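Long-range contacts in alanyl-tRNA synthetase (Aquifex aeolicus, PDB 3G98), which charges tRNA with alanine, its C-Ala domain, the fragment described here, bringing together the editing and aminoacylation functions on one tRNA: residues F41-K46 and D96-A101; L11-F16 and L104-L109; K63-E68 and G83-A88; F52-S57 and K67-E72. All blocks are in the same frame, centred on the assembly; numbering follows the deposited sequence.

Interaction 1 (F41-K46 and D96-A101)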
loop_
_atom_site.group_PDB
_atom_site.type_symbol
_atom_site.label_atom_id
_atom_site.label_comp_id
_atom_site.label_asym_id
_atom_site.label_seq_id
_atom_site.Cartn_x
_atom_site.Cartn_y
_atom_site.Cartn_z
ATOM N N PHE A 41 2.559 -2.339 0.268
ATOM C CA PHE A 41 1.748 -1.526 -0.633
ATOM C C PHE A 41 1.521 -2.314 -1.902
ATOM O O PHE A 41 2.398 -2.403 -2.758
ATOM C CB PHE A 41 2.442 -0.183 -0.906
ATOM C CG PHE A 41 1.747 0.694 -1.923
ATOM C CD1 PHE A 41 0.357 0.817 -1.948
ATOM C CD2 PHE A 41 2.496 1.424 -2.838
ATOM C CE1 PHE A 41 -0.269 1.648 -2.884
ATOM C CE2 PHE A 41 1.879 2.258 -3.759
ATOM C CZ PHE A 41 0.491 2.360 -3.786
ATOM N N ILE A 42 0.351 -2.926 -2.014
ATOM C CA ILE A 42 0.083 -3.728 -3.200
ATOM C C ILE A 42 -1.182 -3.245 -3.875
ATOM O O ILE A 42 -2.048 -2.627 -3.250
ATOM C CB ILE A 42 0.009 -5.246 -2.911
ATOM C CG1 ILE A 42 -1.100 -5.557 -1.902
ATOM C CG2 ILE A 42 1.370 -5.766 -2.439
ATOM C CD1 ILE A 42 -1.275 -7.052 -1.618
ATOM N N ALA A 43 -1.272 -3.522 -5.162
ATOM C CA ALA A 43 -2.370 -3.011 -5.953
ATOM C C ALA A 43 -2.794 -4.066 -6.959
ATOM O O ALA A 43 -2.035 -4.998 -7.263
ATOM C CB ALA A 43 -1.951 -1.743 -6.659
ATOM N N SER A 44 -4.014 -3.912 -7.469
ATOM C CA SER A 44 -4.524 -4.793 -8.510
ATOM C C SER A 44 -5.115 -3.948 -9.615
ATOM O O SER A 44 -5.997 -3.119 -9.370
ATOM C CB SER A 44 -5.599 -5.712 -7.960
ATOM O OG SER A 44 -6.188 -6.478 -9.004
ATOM N N ARG A 45 -4.602 -4.145 -10.824
ATOM C CA ARG A 45 -5.116 -3.454 -11.993
ATOM C C ARG A 45 -6.218 -4.300 -12.615
ATOM O O ARG A 45 -6.005 -5.474 -12.934
ATOM C CB ARG A 45 -4.010 -3.231 -13.023
ATOM C CG ARG A 45 -4.455 -2.334 -14.159
ATOM C CD ARG A 45 -3.468 -2.284 -15.312
ATOM N NE ARG A 45 -4.000 -1.424 -16.370
ATOM C CZ ARG A 45 -3.355 -0.394 -16.909
ATOM N NH1 ARG A 45 -2.119 -0.103 -16.527
ATOM N NH2 ARG A 45 -3.944 0.330 -17.849
ATOM N N LYS A 46 -7.394 -3.703 -12.778
ATOM C CA LYS A 46 -8.461 -4.323 -13.558
ATOM C C LYS A 46 -8.841 -3.373 -14.685
ATOM O O LYS A 46 -9.667 -2.473 -14.502
ATOM C CB LYS A 46 -9.672 -4.638 -12.679
ATOM C CG LYS A 46 -9.433 -5.798 -11.711
ATOM C CD LYS A 46 -10.475 -5.855 -10.600
ATOM C CE LYS A 46 -11.685 -6.694 -10.984
ATOM N NZ LYS A 46 -12.542 -6.981 -9.791
ATOM N N ASP A 96 -1.812 3.343 -14.340
ATOM C CA ASP A 96 -0.474 3.604 -14.875
ATOM C C ASP A 96 0.387 4.433 -13.934
ATOM O O ASP A 96 1.582 4.619 -14.175
ATOM C CB ASP A 96 -0.565 4.299 -16.229
ATOM C CG ASP A 96 -1.045 3.375 -17.317
ATOM O OD1 ASP A 96 -0.974 2.141 -17.132
ATOM O OD2 ASP A 96 -1.495 3.887 -18.360
ATOM N N LYS A 97 -0.219 4.935 -12.865
ATOM C CA LYS A 97 0.496 5.799 -11.938
ATOM C C LYS A 97 1.024 5.071 -10.695
ATOM O O LYS A 97 1.475 5.704 -9.746
ATOM C CB LYS A 97 -0.368 6.998 -11.554
ATOM C CG LYS A 97 -0.540 7.998 -12.701
ATOM C CD LYS A 97 -1.263 9.267 -12.257
ATOM C CE LYS A 97 -0.391 10.149 -11.356
ATOM N NZ LYS A 97 -1.205 11.183 -10.625
ATOM N N PHE A 98 1.010 3.744 -10.718
ATOM C CA PHE A 98 1.528 2.977 -9.579
ATOM C C PHE A 98 3.007 3.249 -9.257
ATOM O O PHE A 98 3.357 3.446 -8.093
ATOM C CB PHE A 98 1.288 1.476 -9.763
ATOM C CG PHE A 98 1.777 0.636 -8.609
ATOM C CD1 PHE A 98 2.979 -0.061 -8.699
ATOM C CD2 PHE A 98 1.035 0.541 -7.443
ATOM C CE1 PHE A 98 3.429 -0.842 -7.642
ATOM C CE2 PHE A 98 1.481 -0.239 -6.374
ATOM C CZ PHE A 98 2.680 -0.932 -6.480
ATOM N N PRO A 99 3.883 3.248 -10.278
ATOM C CA PRO A 99 5.289 3.552 -9.990
ATOM C C PRO A 99 5.469 4.898 -9.274
ATOM O O PRO A 99 6.295 5.017 -8.364
ATOM C CB PRO A 99 5.934 3.575 -11.379
ATOM C CG PRO A 99 5.060 2.710 -12.218
ATOM C CD PRO A 99 3.666 2.944 -11.705
ATOM N N GLU A 100 4.697 5.901 -9.681
ATOM C CA GLU A 100 4.762 7.221 -9.063
ATOM C C GLU A 100 4.236 7.180 -7.616
ATOM O O GLU A 100 4.765 7.858 -6.723
ATOM C CB GLU A 100 3.984 8.233 -9.903
ATOM C CG GLU A 100 4.658 8.616 -11.231
ATOM C CD GLU A 100 4.678 7.508 -12.292
ATOM O OE1 GLU A 100 3.857 6.562 -12.239
ATOM O OE2 GLU A 100 5.534 7.588 -13.198
ATOM N N ALA A 101 3.204 6.378 -7.382
ATOM C CA ALA A 101 2.685 6.187 -6.021
ATOM C C ALA A 101 3.733 5.519 -5.126
ATOM O O ALA A 101 3.869 5.870 -3.943
ATOM C CB ALA A 101 1.393 5.360 -6.045
#

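Interaction 2 (L11-F16 and L104-L109)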
loop_
_atom_site.group_PDB
_atom_site.type_symbol
_atom_site.label_atom_id
_atom_site.label_comp_id
_atom_site.label_asym_id
_atom_site.label_seq_id
_atom_site.Cartn_x
_atom_site.Cartn_y
_atom_site.Cartn_z
ATOM N N LEU A 11 9.855 -2.356 2.959
ATOM C CA LEU A 11 8.732 -2.138 2.050
ATOM C C LEU A 11 8.564 -3.290 1.068
ATOM O O LEU A 11 9.508 -3.670 0.379
ATOM C CB LEU A 11 8.897 -0.820 1.287
ATOM C CG LEU A 11 7.806 -0.513 0.253
ATOM C CD1 LEU A 11 6.451 -0.351 0.921
ATOM C CD2 LEU A 11 8.160 0.740 -0.552
ATOM N N HIS A 12 7.359 -3.856 1.036
ATOM C CA HIS A 12 6.985 -4.869 0.052
ATOM C C HIS A 12 5.930 -4.265 -0.870
ATOM O O HIS A 12 4.885 -3.776 -0.412
ATOM C CB HIS A 12 6.418 -6.121 0.736
ATOM C CG HIS A 12 7.315 -6.691 1.787
ATOM N ND1 HIS A 12 8.329 -7.581 1.497
ATOM C CD2 HIS A 12 7.362 -6.491 3.126
ATOM C CE1 HIS A 12 8.962 -7.903 2.613
ATOM N NE2 HIS A 12 8.394 -7.255 3.615
ATOM N N TYR A 13 6.184 -4.285 -2.168
ATOM C CA TYR A 13 5.256 -3.637 -3.078
ATOM C C TYR A 13 5.164 -4.293 -4.431
ATOM O O TYR A 13 6.108 -4.932 -4.906
ATOM C CB TYR A 13 5.582 -2.144 -3.223
ATOM C CG TYR A 13 6.864 -1.877 -3.982
ATOM C CD1 TYR A 13 6.848 -1.694 -5.359
ATOM C CD2 TYR A 13 8.090 -1.822 -3.322
ATOM C CE1 TYR A 13 8.025 -1.459 -6.068
ATOM C CE2 TYR A 13 9.272 -1.585 -4.019
ATOM C CZ TYR A 13 9.229 -1.404 -5.390
ATOM O OH TYR A 13 10.391 -1.170 -6.090
ATOM N N GLY A 14 4.013 -4.116 -5.063
ATOM C CA GLY A 14 3.821 -4.646 -6.401
ATOM C C GLY A 14 2.408 -4.435 -6.876
ATOM O O GLY A 14 1.494 -4.242 -6.074
ATOM N N VAL A 15 2.219 -4.461 -8.187
ATOM C CA VAL A 15 0.875 -4.352 -8.733
ATOM C C VAL A 15 0.593 -5.604 -9.547
ATOM O O VAL A 15 1.447 -6.062 -10.312
ATOM C CB VAL A 15 0.710 -3.074 -9.607
ATOM C CG1 VAL A 15 1.857 -2.949 -10.595
ATOM C CG2 VAL A 15 -0.625 -3.086 -10.319
ATOM N N PHE A 16 -0.585 -6.181 -9.332
ATOM C CA PHE A 16 -0.965 -7.439 -9.944
ATOM C C PHE A 16 -2.079 -7.173 -10.944
ATOM O O PHE A 16 -2.756 -6.159 -10.864
ATOM C CB PHE A 16 -1.478 -8.410 -8.874
ATOM C CG PHE A 16 -0.462 -8.744 -7.813
ATOM C CD1 PHE A 16 -0.358 -7.976 -6.661
ATOM C CD2 PHE A 16 0.387 -9.825 -7.970
ATOM C CE1 PHE A 16 0.575 -8.286 -5.681
ATOM C CE2 PHE A 16 1.330 -10.143 -6.997
ATOM C CZ PHE A 16 1.425 -9.370 -5.850
ATOM N N LEU A 104 6.418 8.069 -4.154
ATOM C CA LEU A 104 5.874 8.900 -3.076
ATOM C C LEU A 104 5.896 8.186 -1.724
ATOM O O LEU A 104 6.277 8.773 -0.719
ATOM C CB LEU A 104 4.439 9.356 -3.397
ATOM C CG LEU A 104 3.727 10.188 -2.312
ATOM C CD1 LEU A 104 4.530 11.428 -1.953
ATOM C CD2 LEU A 104 2.329 10.593 -2.741
ATOM N N LEU A 105 5.472 6.926 -1.696
ATOM C CA LEU A 105 5.468 6.159 -0.448
ATOM C C LEU A 105 6.872 6.027 0.120
ATOM O O LEU A 105 7.078 6.153 1.335
ATOM C CB LEU A 105 4.838 4.766 -0.651
ATOM C CG LEU A 105 4.797 3.858 0.581
ATOM C CD1 LEU A 105 4.105 4.535 1.751
ATOM C CD2 LEU A 105 4.132 2.517 0.241
ATOM N N LYS A 106 7.854 5.769 -0.739
ATOM C CA LYS A 106 9.221 5.674 -0.250
ATOM C C LYS A 106 9.663 6.995 0.350
ATOM O O LYS A 106 10.352 7.023 1.368
ATOM C CB LYS A 106 10.183 5.250 -1.359
ATOM C CG LYS A 106 10.000 3.807 -1.799
ATOM C CD LYS A 106 10.946 3.480 -2.937
ATOM C CE LYS A 106 10.670 2.107 -3.517
ATOM N NZ LYS A 106 11.673 1.765 -4.581
ATOM N N GLU A 107 9.263 8.093 -0.279
ATOM C CA GLU A 107 9.610 9.419 0.232
ATOM C C GLU A 107 8.915 9.661 1.565
ATOM O O GLU A 107 9.479 10.273 2.478
ATOM C CB GLU A 107 9.213 10.496 -0.775
ATOM C CG GLU A 107 9.568 11.903 -0.319
ATOM C CD GLU A 107 11.060 12.080 -0.138
ATOM O OE1 GLU A 107 11.762 12.245 -1.159
ATOM O OE2 GLU A 107 11.532 12.050 1.021
ATOM N N ILE A 108 7.683 9.175 1.677
ATOM C CA ILE A 108 6.947 9.291 2.922
ATOM C C ILE A 108 7.642 8.501 4.028
ATOM O O ILE A 108 7.861 9.017 5.123
ATOM C CB ILE A 108 5.486 8.835 2.770
ATOM C CG1 ILE A 108 4.675 9.901 2.025
ATOM C CG2 ILE A 108 4.865 8.557 4.144
ATOM C CD1 ILE A 108 3.283 9.435 1.604
ATOM N N LEU A 109 8.012 7.261 3.730
ATOM C CA LEU A 109 8.665 6.403 4.715
ATOM C C LEU A 109 10.026 6.921 5.167
ATOM O O LEU A 109 10.439 6.682 6.302
ATOM C CB LEU A 109 8.822 4.987 4.165
ATOM C CG LEU A 109 7.513 4.224 3.954
ATOM C CD1 LEU A 109 7.832 2.800 3.472
ATOM C CD2 LEU A 109 6.667 4.210 5.222
#

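Interaction 3 (K63-E68 and G83-A88)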
loop_
_atom_site.group_PDB
_atom_site.type_symbol
_atom_site.label_atom_id
_atom_site.label_comp_id
_atom_site.label_asym_id
_atom_site.label_seq_id
_atom_site.Cartn_x
_atom_site.Cartn_y
_atom_site.Cartn_z
ATOM N N LYS A 63 3.987 4.945 13.723
ATOM C CA LYS A 63 5.056 5.441 12.871
ATOM C C LYS A 63 4.594 5.605 11.434
ATOM O O LYS A 63 4.848 6.637 10.810
ATOM C CB LYS A 63 6.267 4.511 12.932
ATOM C CG LYS A 63 6.949 4.520 14.289
ATOM C CD LYS A 63 8.052 3.483 14.382
ATOM C CE LYS A 63 8.594 3.424 15.806
ATOM N NZ LYS A 63 9.676 2.420 15.978
ATOM N N VAL A 64 3.925 4.574 10.924
ATOM C CA VAL A 64 3.375 4.579 9.570
ATOM C C VAL A 64 1.882 4.317 9.659
ATOM O O VAL A 64 1.443 3.176 9.820
ATOM C CB VAL A 64 4.025 3.513 8.669
ATOM C CG1 VAL A 64 3.437 3.587 7.251
ATOM C CG2 VAL A 64 5.535 3.690 8.641
ATOM N N ASN A 65 1.112 5.393 9.579
ATOM C CA ASN A 65 -0.330 5.331 9.737
ATOM C C ASN A 65 -0.998 5.070 8.389
ATOM O O ASN A 65 -0.999 5.937 7.506
ATOM C CB ASN A 65 -0.830 6.640 10.358
ATOM C CG ASN A 65 -2.262 6.549 10.829
ATOM O OD1 ASN A 65 -3.095 5.906 10.195
ATOM N ND2 ASN A 65 -2.558 7.192 11.953
ATOM N N ALA A 66 -1.563 3.876 8.226
ATOM C CA ALA A 66 -2.137 3.504 6.935
ATOM C C ALA A 66 -3.328 4.390 6.565
ATOM O O ALA A 66 -3.604 4.592 5.386
ATOM C CB ALA A 66 -2.523 2.025 6.907
ATOM N N LYS A 67 -4.019 4.912 7.579
ATOM C CA LYS A 67 -5.102 5.874 7.383
ATOM C C LYS A 67 -4.627 7.094 6.597
ATOM O O LYS A 67 -5.309 7.553 5.677
ATOM C CB LYS A 67 -5.646 6.345 8.739
ATOM C CG LYS A 67 -6.877 5.621 9.253
ATOM C CD LYS A 67 -7.402 6.306 10.526
ATOM C CE LYS A 67 -8.908 6.166 10.651
ATOM N NZ LYS A 67 -9.425 6.803 11.888
ATOM N N GLU A 68 -3.471 7.635 6.983
ATOM C CA GLU A 68 -2.928 8.819 6.331
ATOM C C GLU A 68 -2.349 8.446 4.973
ATOM O O GLU A 68 -2.657 9.061 3.954
ATOM C CB GLU A 68 -1.811 9.436 7.175
ATOM C CG GLU A 68 -2.211 9.824 8.582
ATOM C CD GLU A 68 -1.075 10.484 9.332
ATOM O OE1 GLU A 68 -0.241 11.146 8.676
ATOM O OE2 GLU A 68 -1.019 10.344 10.572
ATOM N N GLY A 83 -9.621 3.219 6.286
ATOM C CA GLY A 83 -9.446 1.998 7.057
ATOM C C GLY A 83 -8.924 2.320 8.441
ATOM O O GLY A 83 -9.344 3.314 9.054
ATOM N N ARG A 84 -8.004 1.479 8.918
ATOM C CA ARG A 84 -7.354 1.638 10.227
ATOM C C ARG A 84 -5.879 1.971 10.092
ATOM O O ARG A 84 -5.314 1.891 9.013
ATOM C CB ARG A 84 -7.452 0.346 11.038
ATOM C CG ARG A 84 -8.825 -0.017 11.493
ATOM C CD ARG A 84 -8.726 -0.756 12.808
ATOM N NE ARG A 84 -8.298 0.145 13.880
ATOM C CZ ARG A 84 -7.793 -0.258 15.042
ATOM N NH1 ARG A 84 -7.640 -1.557 15.293
ATOM N NH2 ARG A 84 -7.443 0.642 15.954
ATOM N N ALA A 85 -5.243 2.317 11.209
ATOM C CA ALA A 85 -3.827 2.666 11.184
ATOM C C ALA A 85 -2.934 1.528 10.677
ATOM O O ALA A 85 -1.843 1.779 10.167
ATOM C CB ALA A 85 -3.363 3.145 12.570
ATOM N N ASP A 86 -3.387 0.283 10.820
ATOM C CA ASP A 86 -2.538 -0.847 10.436
ATOM C C ASP A 86 -2.898 -1.456 9.084
ATOM O O ASP A 86 -2.093 -2.189 8.508
ATOM C CB ASP A 86 -2.517 -1.927 11.521
ATOM C CG ASP A 86 -3.866 -2.598 11.703
ATOM O OD1 ASP A 86 -4.868 -1.881 11.922
ATOM O OD2 ASP A 86 -3.922 -3.845 11.625
ATOM N N LEU A 87 -4.092 -1.134 8.586
ATOM C CA LEU A 87 -4.583 -1.678 7.319
ATOM C C LEU A 87 -5.667 -0.788 6.696
ATOM O O LEU A 87 -6.737 -0.553 7.283
ATOM C CB LEU A 87 -5.111 -3.101 7.514
ATOM C CG LEU A 87 -5.436 -3.934 6.267
ATOM C CD1 LEU A 87 -4.176 -4.221 5.451
ATOM C CD2 LEU A 87 -6.140 -5.235 6.643
ATOM N N ALA A 88 -5.392 -0.313 5.490
ATOM C CA ALA A 88 -6.316 0.588 4.786
ATOM C C ALA A 88 -6.361 0.241 3.295
ATOM O O ALA A 88 -5.448 -0.394 2.778
ATOM C CB ALA A 88 -5.885 2.034 4.989
#

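Interaction 4 (F52-S57 and K67-E72)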
loop_
_atom_site.group_PDB
_atom_site.type_symbol
_atom_site.label_atom_id
_atom_site.label_comp_id
_atom_site.label_asym_id
_atom_site.label_seq_id
_atom_site.Cartn_x
_atom_site.Cartn_y
_atom_site.Cartn_z
ATOM N N PHE A 52 -6.110 -0.678 -4.335
ATOM C CA PHE A 52 -4.840 -0.715 -3.633
ATOM C C PHE A 52 -5.005 -0.817 -2.114
ATOM O O PHE A 52 -6.015 -0.388 -1.548
ATOM C CB PHE A 52 -3.977 0.498 -4.015
ATOM C CG PHE A 52 -4.697 1.804 -3.923
ATOM C CD1 PHE A 52 -5.469 2.266 -4.990
ATOM C CD2 PHE A 52 -4.633 2.565 -2.761
ATOM C CE1 PHE A 52 -6.148 3.463 -4.914
ATOM C CE2 PHE A 52 -5.321 3.770 -2.669
ATOM C CZ PHE A 52 -6.083 4.221 -3.750
ATOM N N VAL A 53 -3.995 -1.386 -1.470
ATOM C CA VAL A 53 -4.028 -1.633 -0.037
ATOM C C VAL A 53 -2.684 -1.259 0.580
ATOM O O VAL A 53 -1.627 -1.483 -0.015
ATOM C CB VAL A 53 -4.274 -3.124 0.259
ATOM C CG1 VAL A 53 -4.118 -3.416 1.763
ATOM C CG2 VAL A 53 -5.656 -3.576 -0.263
ATOM N N ILE A 54 -2.741 -0.698 1.776
ATOM C CA ILE A 54 -1.554 -0.483 2.596
ATOM C C ILE A 54 -1.769 -1.246 3.889
ATOM O O ILE A 54 -2.772 -1.043 4.578
ATOM C CB ILE A 54 -1.341 1.011 2.930
ATOM C CG1 ILE A 54 -1.132 1.838 1.660
ATOM C CG2 ILE A 54 -0.139 1.181 3.875
ATOM C CD1 ILE A 54 0.287 1.877 1.189
ATOM N N GLY A 55 -0.849 -2.156 4.191
ATOM C CA GLY A 55 -0.865 -2.865 5.469
ATOM C C GLY A 55 0.475 -2.671 6.141
ATOM O O GLY A 55 1.510 -2.707 5.478
ATOM N N VAL A 56 0.468 -2.441 7.451
ATOM C CA VAL A 56 1.722 -2.276 8.178
ATOM C C VAL A 56 1.769 -3.229 9.371
ATOM O O VAL A 56 0.727 -3.654 9.874
ATOM C CB VAL A 56 1.974 -0.797 8.638
ATOM C CG1 VAL A 56 1.901 0.171 7.455
ATOM C CG2 VAL A 56 1.004 -0.381 9.714
ATOM N N SER A 57 2.971 -3.591 9.798
ATOM C CA SER A 57 3.118 -4.376 11.016
ATOM C C SER A 57 2.462 -3.609 12.152
ATOM O O SER A 57 2.661 -2.399 12.284
ATOM C CB SER A 57 4.592 -4.589 11.332
ATOM O OG SER A 57 5.213 -5.383 10.349
ATOM N N LYS A 67 -4.019 4.912 7.579
ATOM C CA LYS A 67 -5.102 5.874 7.383
ATOM C C LYS A 67 -4.627 7.094 6.597
ATOM O O LYS A 67 -5.309 7.553 5.677
ATOM C CB LYS A 67 -5.646 6.345 8.739
ATOM C CG LYS A 67 -6.877 5.621 9.253
ATOM C CD LYS A 67 -7.402 6.306 10.526
ATOM C CE LYS A 67 -8.908 6.166 10.651
ATOM N NZ LYS A 67 -9.425 6.803 11.888
ATOM N N GLU A 68 -3.471 7.635 6.983
ATOM C CA GLU A 68 -2.928 8.819 6.331
ATOM C C GLU A 68 -2.349 8.446 4.973
ATOM O O GLU A 68 -2.657 9.061 3.954
ATOM C CB GLU A 68 -1.811 9.436 7.175
ATOM C CG GLU A 68 -2.211 9.824 8.582
ATOM C CD GLU A 68 -1.075 10.484 9.332
ATOM O OE1 GLU A 68 -0.241 11.146 8.676
ATOM O OE2 GLU A 68 -1.019 10.344 10.572
ATOM N N VAL A 69 -1.506 7.428 4.985
ATOM C CA VAL A 69 -0.732 7.035 3.819
ATOM C C VAL A 69 -1.606 6.557 2.657
ATOM O O VAL A 69 -1.273 6.779 1.498
ATOM C CB VAL A 69 0.283 5.947 4.201
ATOM C CG1 VAL A 69 1.112 5.542 2.995
ATOM C CG2 VAL A 69 1.186 6.454 5.310
ATOM N N ILE A 70 -2.716 5.900 2.965
ATOM C CA ILE A 70 -3.583 5.390 1.903
ATOM C C ILE A 70 -4.124 6.564 1.090
ATOM O O ILE A 70 -4.241 6.492 -0.121
ATOM C CB ILE A 70 -4.729 4.514 2.452
ATOM C CG1 ILE A 70 -5.395 3.709 1.328
ATOM C CG2 ILE A 70 -5.756 5.353 3.210
ATOM C CD1 ILE A 70 -4.538 2.583 0.775
ATOM N N ARG A 71 -4.423 7.666 1.765
ATOM C CA ARG A 71 -4.955 8.836 1.083
ATOM C C ARG A 71 -3.908 9.542 0.229
ATOM O O ARG A 71 -4.237 10.115 -0.819
ATOM C CB ARG A 71 -5.554 9.812 2.097
ATOM C CG ARG A 71 -6.844 9.303 2.730
ATOM C CD ARG A 71 -7.247 10.186 3.892
ATOM N NE ARG A 71 -8.625 9.930 4.295
ATOM C CZ ARG A 71 -8.989 9.011 5.181
ATOM N NH1 ARG A 71 -10.273 8.854 5.486
ATOM N NH2 ARG A 71 -8.069 8.251 5.764
ATOM N N GLU A 72 -2.653 9.501 0.673
ATOM C CA GLU A 72 -1.547 10.103 -0.086
ATOM C C GLU A 72 -1.244 9.352 -1.389
ATOM O O GLU A 72 -1.154 9.966 -2.456
ATOM C CB GLU A 72 -0.296 10.240 0.788
ATOM C CG GLU A 72 -0.519 11.198 1.968
ATOM C CD GLU A 72 0.631 11.238 2.959
ATOM O OE1 GLU A 72 0.788 10.271 3.736
ATOM O OE2 GLU A 72 1.363 12.252 2.978
#

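Interaction 1 (F41-K46 and D96-A101)
The F41 and F98 rings form a strongly offset pair that barely overlaps, where helix 98-110 of this alpha and beta fold packs on the mixed sheet, here on strand 38-46. Their planes are near parallel, 30° apart. The centroids nevertheless lie 5.1 Å from each other, and the contact is made mainly by ring rims. F98 CE2 stands over one face of the F41 ring, offset toward its rim and 3.6 Å from F41 CE2. The edge of the same ring belongs to A101, almost one helical turn further on, whose CB lies 3.9 Å from F41 CZ. In F98 the CG atom sits opposite the backbone N (chi1 -179°), a setting that sends the ring across to the strand and leaves CE2 3.8 Å from A43 CB. F41 is flanked within the sheet by F52 and I54 of strand 49-56 and meets the helix through F98 and A101. At the outer end the chain of R45, extended from CG to NE, reaches D96, just ahead of the helix. R45 NH1 donates to D96 OD1 over 2.6 Å, meeting the oxygen on its syn side but 29° out of the carboxylate plane. Replacing R45 by an alanine would probably leave the D96 carboxylate without this salt-bridge mate and the turn before the helix less firmly tied to the strand. R45 NE bonds the backbone O of G47.

Interaction 2 (L11-F16 and L104-L109)
Strand 11-16 and helix 104-109 run almost antiparallel, L11 and K106 marking the point where their backbones come nearest. The N-to-C directions differ by 169°, and the axes approach to 11.0 Å. Even at the nearest pair the CA atoms of L11 and K106 are 8.2 Å apart, a gap that side chains from both segments fill. L11 supplies two branches to it. Its CD1 meets L105 CD2 at 3.8 Å, the two leucines crossing at a slant, and lies more loosely, 4.3 Å, from L109 CD1. Its CD2 instead rests on the aliphatic part of K106, 3.8 Å from CG, with the two side chains at about a right angle. L105 and L109 are one helical turn apart, so one leucine of the strand spans a turn of the helix. This is the helix-on-sheet packing of an alpha and beta fold, helix 98-110 covering strand 9-17; V6 of strand 2-6 touches both K106 and L109. The side chains of Y13 and K106, the lysine extended beyond CG, also cross at roughly a right angle, K106 CE coming to 4.0 Å from Y13 CE2. A chi1 of 70°, with CG lodged between the backbone N and the carbonyl carbon, turns that ring toward the lysine. K106 NZ comes within 3.5 Å of Y13 OH, but its salt bridge is to E4 OE1. Were Y13 an alanine, K106 CE would probably lose the ring beside it, leaving a gap there and the lysine end resting mainly on L11 and held by E4.

Interaction 3 (K63-E68 and G83-A88)
A chi1 of -168° places CG of N65 opposite its own backbone N and carries the amide across to A85, where OD1 lies 3.5 Å from A85 CA. N65 is the N-cap of helix 66-76, and its OD1 accepts a weak capping bond from K67 N, 2.9 Å. One carbonyl thus lies against the neighbouring turn and caps the helix start. The backbones join directly beside it: A66 N donates to A85 O over 2.9 Å, nearly straight at 168°, although the donor stands 38° above the carbonyl plane. This links the first turn of the helix to a tight beta hairpin connecting strands 82-83 and 87-92, in which R84 and L87 exchange backbone hydrogen bonds in both directions around A85 and D86. A66 CB packs against the turn, 3.5 Å from R84 O and 3.9 Å from A88 CB. With methyls on both sides, helix and strand come close there, and I54 of strand 49-56 touches A66 as well. The G83 backbone angles leave no room for a CB, which would run into the carbonyl oxygen of the residue before it, so glycine is needed here. The K67 chain, bent at chi3, passes alongside the G83 carbonyl, CE 3.3 Å from G83 O. Within the turn, D86 OD2 forms a salt bridge with R32 NH1.

Interaction 4 (F52-S57 and K67-E72)
The F52 ring meets the helix with its edge: I70 CD1 lies near the ring plane, 3.5 Å from F52 CD2. F41 and A43 of strand 38-46 also touch F52, as does L77 beyond the helix. The setting is a helix packed on a beta-sheet, with strand 52-56 and helix 67-72 at 151° between their directions and 8.6 Å at closest approach of the axes. I54 and I70 have CA atoms 6.3 Å apart. I70 gives the largest share of the contact. Its CG1 lies opposite the backbone N (chi1 -165°), which sends the ethyl branch toward the sheet although the CB itself does not head straight for the strand. The terminal methyl, I70 CD1, wedges between two neighbours, touching the phenyl rim of F52 and lying 3.6 Å from I54 CG1; the two isoleucine chains lie alongside each other, pointing opposite ways. I54 then uses its own terminal methyl on the preceding helix residue, V69, CD1 standing 4.2 Å from V69 CG1 with the side chains crossing at about a right angle. A88 touches I70 from strand 87-92, while L105 of helix 98-110 reaches both I54 and V69, so these aliphatic groups belong to the common core. On the solvent side of the helix, R71 turns back along it: NH2 donates to K67 O at 2.8 Å, the oxygen lying in the guanidinium plane while the donor stands 38° above the carbonyl plane.

Overall arrangement
All four contacts reach one mixed sheet, three of them by helix packing and interaction 3 at a hairpin turn. Interactions 1 and 2 share helix 98-110, with centres about 9 Å apart, and their neighbouring strands are joined by a probable hydrogen bond from R45 N to F16 O at 2.7 Å. Interactions 3 and 4 share helix 66-76 and lie closest, centres about 5 Å apart, A88 N probably bonding I54 O. The two helices meet in the core, where L105 CD1 of interaction 2 is 3.4 Å from V69 CG1 of interaction 4. Interactions 1 and 3 do not touch, their centres about 18 Å apart on opposite sides of the chain's centre, and interaction 4 touches both.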